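Local coordinates for fiber protein (Snake adenovirus 1, PDB 4UMI) that is a homotrimeric fibre that probably forms the spikes at the capsid vertices and attaches the virion to its host receptor, here seen as the head domain, at residues A[119-124]-A[136-141]; A[111-116]-A[146-151]. All coordinates share one frame; numbering follows the deposited sequence.

Contact 1. Residues A[119-124]-A[136-141]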
ATOM      1  N   PHE A 119      14.756  11.719  -1.557  1.00 15.67           N
ATOM      2  CA  PHE A 119      13.555  10.987  -1.195  1.00 14.71           C
ATOM      3  C   PHE A 119      12.422  11.940  -0.886  1.00 15.09           C
ATOM      4  O   PHE A 119      12.662  13.012  -0.348  1.00 16.86           O
ATOM      5  CB  PHE A 119      13.750  10.120   0.065  1.00 15.87           C
ATOM      6  CG  PHE A 119      14.252   8.755  -0.216  1.00 15.03           C
ATOM      7  CD1 PHE A 119      15.574   8.501  -0.495  1.00 15.90           C
ATOM      8  CD2 PHE A 119      13.386   7.698  -0.128  1.00 14.38           C
ATOM      9  CE1 PHE A 119      15.994   7.227  -0.727  1.00 16.46           C
ATOM     10  CE2 PHE A 119      13.796   6.413  -0.358  1.00 16.12           C
ATOM     11  CZ  PHE A 119      15.113   6.177  -0.640  1.00 16.44           C
ATOM     12  N   ALA A 120      11.189  11.535  -1.175  1.00 14.33           N
ATOM     13  CA  ALA A 120      10.018  12.171  -0.616  1.00 13.62           C
ATOM     14  C   ALA A 120       9.393  11.204   0.340  1.00 12.97           C
ATOM     15  O   ALA A 120       9.229  10.002   0.050  1.00 14.29           O
ATOM     16  CB  ALA A 120       9.051  12.554  -1.699  1.00 16.06           C
ATOM     17  N   PHE A 121       9.074  11.709   1.518  1.00 13.42           N
ATOM     18  CA  PHE A 121       8.374  10.963   2.550  1.00 14.22           C
ATOM     19  C   PHE A 121       7.024  11.638   2.809  1.00 13.88           C
ATOM     20  O   PHE A 121       6.942  12.861   2.842  1.00 16.32           O
ATOM     21  CB  PHE A 121       9.164  10.912   3.829  1.00 15.68           C
ATOM     22  CG  PHE A 121      10.414  10.089   3.730  1.00 14.61           C
ATOM     23  CD1 PHE A 121      10.364   8.720   3.861  1.00 16.17           C
ATOM     24  CD2 PHE A 121      11.637  10.667   3.490  1.00 17.48           C
ATOM     25  CE1 PHE A 121      11.507   7.957   3.763  1.00 18.60           C
ATOM     26  CE2 PHE A 121      12.772   9.914   3.401  1.00 19.15           C
ATOM     27  CZ  PHE A 121      12.691   8.568   3.495  1.00 17.94           C
ATOM     28  N   GLN A 122       5.993  10.849   3.060  1.00 13.71           N
ATOM     29  CA  GLN A 122       4.693  11.323   3.509  1.00 12.93           C
ATOM     30  C   GLN A 122       4.354  10.616   4.796  1.00 12.62           C
ATOM     31  O   GLN A 122       4.488   9.392   4.897  1.00 13.60           O
ATOM     32  CB  GLN A 122       3.608  11.118   2.438  1.00 13.75           C
ATOM     33  CG  GLN A 122       2.172  11.354   2.877  1.00 14.72           C
ATOM     34  CD  GLN A 122       1.196  10.898   1.853  1.00 15.31           C
ATOM     35  OE1 GLN A 122       1.541  10.126   0.941  1.00 16.59           O
ATOM     36  NE2 GLN A 122      -0.048  11.275   2.036  1.00 18.41           N
ATOM     37  N   ALA A 123       3.882  11.380   5.776  1.00 13.03           N
ATOM     38  CA  ALA A 123       3.465  10.839   7.055  1.00 13.39           C
ATOM     39  C   ALA A 123       1.979  11.121   7.248  1.00 13.11           C
ATOM     40  O   ALA A 123       1.555  12.275   7.201  1.00 14.93           O
ATOM     41  CB  ALA A 123       4.307  11.444   8.176  1.00 14.79           C
ATOM     42  N   ARG A 124       1.200  10.071   7.462  1.00 13.63           N
ATOM     43  CA  ARG A 124      -0.239  10.168   7.578  1.00 14.92           C
ATOM     44  C   ARG A 124      -0.701   9.507   8.854  1.00 15.02           C
ATOM     45  O   ARG A 124      -0.195   8.459   9.215  1.00 16.66           O
ATOM     46  CB  ARG A 124      -0.928   9.623   6.328  1.00 16.71           C
ATOM     47  CG  ARG A 124      -2.416   9.791   6.266  1.00 20.55           C
ATOM     48  CD  ARG A 124      -2.926   8.956   5.089  1.00 27.61           C
ATOM     49  NE  ARG A 124      -2.718   9.575   3.801  1.00 36.91           N
ATOM     50  CZ  ARG A 124      -2.953   8.983   2.625  1.00 41.63           C
ATOM     51  NH1 ARG A 124      -3.402   7.719   2.586  1.00 38.49           N
ATOM     52  NH2 ARG A 124      -2.732   9.644   1.474  1.00 38.80           N
ATOM     53  N   LEU A 136       3.836   5.653   7.002  1.00 12.39           N
ATOM     54  CA  LEU A 136       4.943   6.309   6.330  1.00 11.75           C
ATOM     55  C   LEU A 136       4.976   5.852   4.858  1.00 11.64           C
ATOM     56  O   LEU A 136       5.079   4.650   4.621  1.00 13.04           O
ATOM     57  CB  LEU A 136       6.256   5.954   7.004  1.00 12.28           C
ATOM     58  CG  LEU A 136       7.487   6.628   6.422  1.00 13.98           C
ATOM     59  CD1 LEU A 136       7.496   8.131   6.690  1.00 16.04           C
ATOM     60  CD2 LEU A 136       8.764   5.985   6.968  1.00 14.79           C
ATOM     61  N   PHE A 137       4.925   6.782   3.927  1.00 11.74           N
ATOM     62  CA  PHE A 137       5.083   6.515   2.524  1.00 11.68           C
ATOM     63  C   PHE A 137       6.447   7.062   2.118  1.00 12.33           C
ATOM     64  O   PHE A 137       6.855   8.128   2.560  1.00 13.15           O
ATOM     65  CB  PHE A 137       4.000   7.223   1.701  1.00 12.85           C
ATOM     66  CG  PHE A 137       2.600   6.810   1.993  1.00 12.24           C
ATOM     67  CD1 PHE A 137       1.811   7.460   2.939  1.00 14.10           C
ATOM     68  CD2 PHE A 137       2.016   5.811   1.235  1.00 14.24           C
ATOM     69  CE1 PHE A 137       0.485   7.065   3.091  1.00 15.28           C
ATOM     70  CE2 PHE A 137       0.713   5.425   1.419  1.00 15.47           C
ATOM     71  CZ  PHE A 137      -0.054   6.037   2.358  1.00 16.32           C
ATOM     72  N   ALA A 138       7.154   6.285   1.299  1.00 11.38           N
ATOM     73  CA  ALA A 138       8.481   6.701   0.842  1.00 11.84           C
ATOM     74  C   ALA A 138       8.625   6.491  -0.661  1.00 11.82           C
ATOM     75  O   ALA A 138       8.192   5.456  -1.176  1.00 11.86           O
ATOM     76  CB  ALA A 138       9.553   5.879   1.531  1.00 12.99           C
ATOM     77  N   TYR A 139       9.250   7.438  -1.346  1.00 12.62           N
ATOM     78  CA  TYR A 139       9.495   7.327  -2.782  1.00 12.68           C
ATOM     79  C   TYR A 139      10.828   7.939  -3.139  1.00 12.96           C
ATOM     80  O   TYR A 139      11.183   9.004  -2.637  1.00 13.39           O
ATOM     81  CB  TYR A 139       8.406   8.090  -3.585  1.00 13.98           C
ATOM     82  CG  TYR A 139       8.778   8.263  -5.047  1.00 12.95           C
ATOM     83  CD1 TYR A 139       8.698   7.206  -5.929  1.00 14.91           C
ATOM     84  CD2 TYR A 139       9.284   9.462  -5.534  1.00 15.12           C
ATOM     85  CE1 TYR A 139       9.117   7.306  -7.243  1.00 15.38           C
ATOM     86  CE2 TYR A 139       9.692   9.575  -6.840  1.00 16.92           C
ATOM     87  CZ  TYR A 139       9.604   8.502  -7.692  1.00 16.73           C
ATOM     88  OH  TYR A 139      10.024   8.577  -8.996  1.00 20.76           O
ATOM     89  N   SER A 140      11.595   7.263  -4.006  1.00 12.30           N
ATOM     90  CA  SER A 140      12.708   7.936  -4.657  1.00 13.39           C
ATOM     91  C   SER A 140      12.769   7.443  -6.102  1.00 14.42           C
ATOM     92  O   SER A 140      12.638   6.255  -6.334  1.00 16.59           O
ATOM     93  CB  SER A 140      14.025   7.596  -3.974  1.00 13.54           C
ATOM     94  OG  SER A 140      15.118   8.201  -4.637  1.00 15.66           O
ATOM     95  N   GLY A 141      13.134   8.338  -7.008  1.00 17.29           N
ATOM     96  CA  GLY A 141      13.411   7.944  -8.380  1.00 21.15           C
ATOM     97  C   GLY A 141      14.823   7.388  -8.540  1.00 22.04           C
ATOM     98  O   GLY A 141      15.171   6.830  -9.573  1.00 28.13           O
TER

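Contact 2. Residues A[111-116]-A[146-151]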
ATOM      1  N   LEU A 111      13.798  14.985   1.364  1.00 16.57           N
ATOM      2  CA  LEU A 111      15.110  14.855   2.001  1.00 18.17           C
ATOM      3  C   LEU A 111      16.159  14.559   0.949  1.00 17.39           C
ATOM      4  O   LEU A 111      15.899  13.903  -0.040  1.00 18.05           O
ATOM      5  CB  LEU A 111      15.143  13.726   3.037  1.00 20.69           C
ATOM      6  CG  LEU A 111      14.440  14.003   4.355  1.00 21.66           C
ATOM      7  CD1 LEU A 111      12.960  14.259   4.229  1.00 28.88           C
ATOM      8  CD2 LEU A 111      14.666  12.923   5.375  1.00 23.23           C
ATOM      9  N   GLN A 112      17.360  15.070   1.174  1.00 20.45           N
ATOM     10  CA  GLN A 112      18.430  14.849   0.231  1.00 21.08           C
ATOM     11  C   GLN A 112      19.712  14.591   1.012  1.00 21.25           C
ATOM     12  O   GLN A 112      19.982  15.236   2.037  1.00 23.86           O
ATOM     13  CB  GLN A 112      18.558  16.077  -0.672  1.00 26.03           C
ATOM     14  CG  GLN A 112      19.558  15.963  -1.805  1.00 30.99           C
ATOM     15  CD  GLN A 112      19.559  17.191  -2.704  1.00 39.40           C
ATOM     16  OE1 GLN A 112      18.553  17.893  -2.826  1.00 56.38           O
ATOM     17  NE2 GLN A 112      20.684  17.447  -3.340  1.00 55.79           N
ATOM     18  N   ASN A 113      20.486  13.609   0.561  1.00 22.47           N
ATOM     19  CA  ASN A 113      21.756  13.292   1.232  1.00 27.07           C
ATOM     20  C   ASN A 113      22.886  14.084   0.590  1.00 27.28           C
ATOM     21  O   ASN A 113      22.678  14.866  -0.344  1.00 27.42           O
ATOM     22  CB  ASN A 113      22.061  11.781   1.295  1.00 24.28           C
ATOM     23  CG  ASN A 113      22.420  11.186  -0.048  1.00 21.82           C
ATOM     24  OD1 ASN A 113      22.463  11.866  -1.064  1.00 22.66           O
ATOM     25  ND2 ASN A 113      22.677   9.895  -0.043  1.00 23.06           N
ATOM     26  N   ASP A 114      24.092  13.882   1.111  1.00 29.38           N
ATOM     27  CA  ASP A 114      25.236  14.646   0.614  1.00 38.00           C
ATOM     28  C   ASP A 114      25.609  14.309  -0.838  1.00 36.09           C
ATOM     29  O   ASP A 114      26.328  15.086  -1.489  1.00 52.44           O
ATOM     30  CB  ASP A 114      26.454  14.507   1.551  1.00 44.23           C
ATOM     31  CG  ASP A 114      26.859  13.051   1.810  1.00 46.28           C
ATOM     32  OD1 ASP A 114      26.141  12.118   1.372  1.00 58.91           O
ATOM     33  OD2 ASP A 114      27.896  12.843   2.474  1.00 69.40           O
ATOM     34  N   LYS A 115      25.190  13.142  -1.321  1.00 32.35           N
ATOM     35  CA  LYS A 115      25.488  12.702  -2.687  1.00 33.15           C
ATOM     36  C   LYS A 115      24.434  13.054  -3.738  1.00 35.41           C
ATOM     37  O   LYS A 115      24.571  12.658  -4.899  1.00 39.83           O
ATOM     38  CB  LYS A 115      25.715  11.196  -2.694  1.00 38.39           C
ATOM     39  CG  LYS A 115      26.759  10.754  -1.683  1.00 52.76           C
ATOM     40  CD  LYS A 115      27.143   9.300  -1.870  1.00 69.75           C
ATOM     41  CE  LYS A 115      27.758   8.727  -0.602  1.00 86.52           C
ATOM     42  NZ  LYS A 115      28.071   7.279  -0.750  1.00108.66           N
ATOM     43  N   GLY A 116      23.378  13.767  -3.343  1.00 30.56           N
ATOM     44  CA  GLY A 116      22.358  14.202  -4.290  1.00 32.97           C
ATOM     45  C   GLY A 116      21.194  13.246  -4.490  1.00 27.48           C
ATOM     46  O   GLY A 116      20.309  13.516  -5.311  1.00 32.68           O
ATOM     47  N   GLY A 146      23.710   2.472  -0.867  1.00 18.34           N
ATOM     48  CA  GLY A 146      24.062   2.333   0.546  1.00 18.30           C
ATOM     49  C   GLY A 146      22.973   3.032   1.339  1.00 16.76           C
ATOM     50  O   GLY A 146      22.006   3.537   0.782  1.00 17.73           O
ATOM     51  N   PRO A 147      23.098   3.065   2.666  1.00 18.00           N
ATOM     52  CA  PRO A 147      22.060   3.694   3.490  1.00 17.14           C
ATOM     53  C   PRO A 147      21.862   5.158   3.123  1.00 17.88           C
ATOM     54  O   PRO A 147      22.792   5.864   2.773  1.00 19.04           O
ATOM     55  CB  PRO A 147      22.599   3.505   4.917  1.00 19.95           C
ATOM     56  CG  PRO A 147      23.515   2.324   4.811  1.00 23.70           C
ATOM     57  CD  PRO A 147      24.152   2.465   3.481  1.00 19.25           C
ATOM     58  N   PHE A 148      20.616   5.603   3.198  1.00 16.40           N
ATOM     59  CA  PHE A 148      20.264   6.986   2.954  1.00 16.58           C
ATOM     60  C   PHE A 148      20.139   7.717   4.291  1.00 16.84           C
ATOM     61  O   PHE A 148      19.380   7.296   5.142  1.00 17.32           O
ATOM     62  CB  PHE A 148      18.932   7.048   2.207  1.00 16.64           C
ATOM     63  CG  PHE A 148      18.454   8.440   1.955  1.00 15.72           C
ATOM     64  CD1 PHE A 148      18.980   9.184   0.915  1.00 15.34           C
ATOM     65  CD2 PHE A 148      17.505   9.011   2.772  1.00 15.20           C
ATOM     66  CE1 PHE A 148      18.542  10.469   0.680  1.00 16.70           C
ATOM     67  CE2 PHE A 148      17.091  10.316   2.547  1.00 16.68           C
ATOM     68  CZ  PHE A 148      17.592  11.029   1.492  1.00 16.89           C
ATOM     69  N   LYS A 149      20.916   8.790   4.467  1.00 18.53           N
ATOM     70  CA  LYS A 149      20.906   9.568   5.678  1.00 19.09           C
ATOM     71  C   LYS A 149      20.716  11.029   5.341  1.00 19.88           C
ATOM     72  O   LYS A 149      21.406  11.575   4.482  1.00 21.77           O
ATOM     73  CB  LYS A 149      22.234   9.394   6.389  1.00 21.87           C
ATOM     74  CG  LYS A 149      22.386   8.057   7.044  1.00 27.81           C
ATOM     75  CD  LYS A 149      23.715   7.913   7.781  1.00 37.81           C
ATOM     76  CE  LYS A 149      23.561   7.888   9.301  1.00 45.59           C
ATOM     77  NZ  LYS A 149      23.066   6.580   9.842  1.00 45.73           N
ATOM     78  N   ALA A 150      19.784  11.662   6.031  1.00 19.45           N
ATOM     79  CA  ALA A 150      19.526  13.079   5.791  1.00 20.39           C
ATOM     80  C   ALA A 150      18.746  13.693   6.950  1.00 20.92           C
ATOM     81  O   ALA A 150      18.030  13.004   7.666  1.00 21.30           O
ATOM     82  CB  ALA A 150      18.758  13.251   4.517  1.00 23.09           C
ATOM     83  N   PRO A 151      18.952  14.997   7.177  1.00 22.91           N
ATOM     84  CA  PRO A 151      18.212  15.692   8.205  1.00 22.62           C
ATOM     85  C   PRO A 151      16.730  15.724   7.924  1.00 22.84           C
ATOM     86  O   PRO A 151      16.327  15.934   6.778  1.00 23.42           O
ATOM     87  CB  PRO A 151      18.770  17.120   8.139  1.00 27.27           C
ATOM     88  CG  PRO A 151      19.996  17.059   7.318  1.00 33.92           C
ATOM     89  CD  PRO A 151      19.859  15.882   6.426  1.00 24.39           C
TER
HETATM   90  O   HOH W   1      17.188  16.493   3.997  1.00 28.06           O
HETATM   91  O   HOH W   2      23.193   8.714   2.556  1.00 23.83           O
HETATM   92  O   HOH W   3      24.029  12.506   3.971  1.00 38.86           O

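Contact 1. Residues A[119-124]-A[136-141]
Gln122 and Phe137 face each other as a hydrogen-bonded pair in the antiparallel beta hairpin of strands 118-128 and 131-140, the middle of a four-stranded sheet in the fibre head. Their backbones exchange two bonds, Phe137 N to Gln122 O at 2.8 Å and Gln122 N to Phe137 O at 2.9 Å; Ala120 and Tyr139 do the same further along. The Gln122 side chain starts with CG anti to the backbone N (chi1 170°) and runs out extended beside the Phe137 ring. Its CB lies near Phe137 CB, Gln122 CG and CD pass along Phe137 CD1, and Gln122 OE1 comes to 3.3 Å from Phe137 CD1, the amide and ring planes 29° apart. Both amide ends are satisfied elsewhere: OE1 by Lys133 of the second subunit, NE2 by Asp106 and by Glu126 of the second subunit. Lys133 of the second subunit also makes a cation-pi contact with Phe137, which places this side of the hairpin at the trimer interface. On the opposite face Leu136 and Ala138 pack on strand 168-172, and Phe121 CE1 meets Ala138 CB at 3.6 Å. At the hairpin's open end, Ser140 CB sits centrally over the Phe119 ring, 3.6 Å from its centroid.

Contact 2. Residues A[111-116]-A[146-151]
Leu111 CB packs against both Phe148 and Ala150 where the two sheets of the head's beta sandwich meet, the end of strand 101-112 lying against the short edge strand 148-151. Packing and bridging waters, with no direct backbone pairing, make this join. Leu111 CB is 3.9 Å from Ala150 CB and 4.0 Å from Phe148 CZ, while Leu111 CG and CD2 lie against Pro151 O. Leu186 of strand 185-190 touches both Leu111 and Phe148. The Leu111 carbonyl oxygen comes in at the edge of the Phe148 ring, near its plane, 3.7 Å from Phe148 CZ.

The Gln112 side chain points away, and its backbone makes the contact. Gln112 N donates to a water that in turn donates to Pro151 O, and Gln112 O rests 3.4 Å from Ala150 CB. Asn113 then turns back toward strand 148-151: its CB lies 3.3 Å from Lys149 O and also touches Phe148 CE1. The ring reaches this place with its CG anti to the backbone N (chi1 178°), and the Asn113 amide crosses it with the two planes 30° apart. Asn113 OD1 accepts from Val117 N, just beyond the loop, and more weakly from Lys115 N, so the side chain braces the loop from inside. At the other end of the amide, Asn113 ND2 donates to a second water at 2.9 Å, which also accepts from Lys149 N and donates to Pro147 O.

Asp114 adds a further bridge: its N donates to a third water that donates to Lys149 O. Asn113 to Gly116 form a type I beta turn. At the backbone angles of Gly116 a CB would jam against the carbonyl O of Lys115, and the turn is closed by Gly116 N to Asn113 O at 3.3 Å.

Following the chain from its N terminus, the end of strand 101-112 and the turn after it give the first segment of contact 2. Strand 118-128 comes straight back alongside strand 101-112, and strand 131-140 returns in turn to close the small loop of contact 1. Only after that hairpin does the chain pass through 146-151 and close the larger loop of contact 2, so contact 1 is nested inside it. Contact 1 works within one sheet, whereas contact 2 joins that sheet to the other through edge strand 148-151. They meet directly: Phe119 CD1 packs on Phe148 CD1 at 3.7 Å, and Phe121 CD2 on Leu111 CD1.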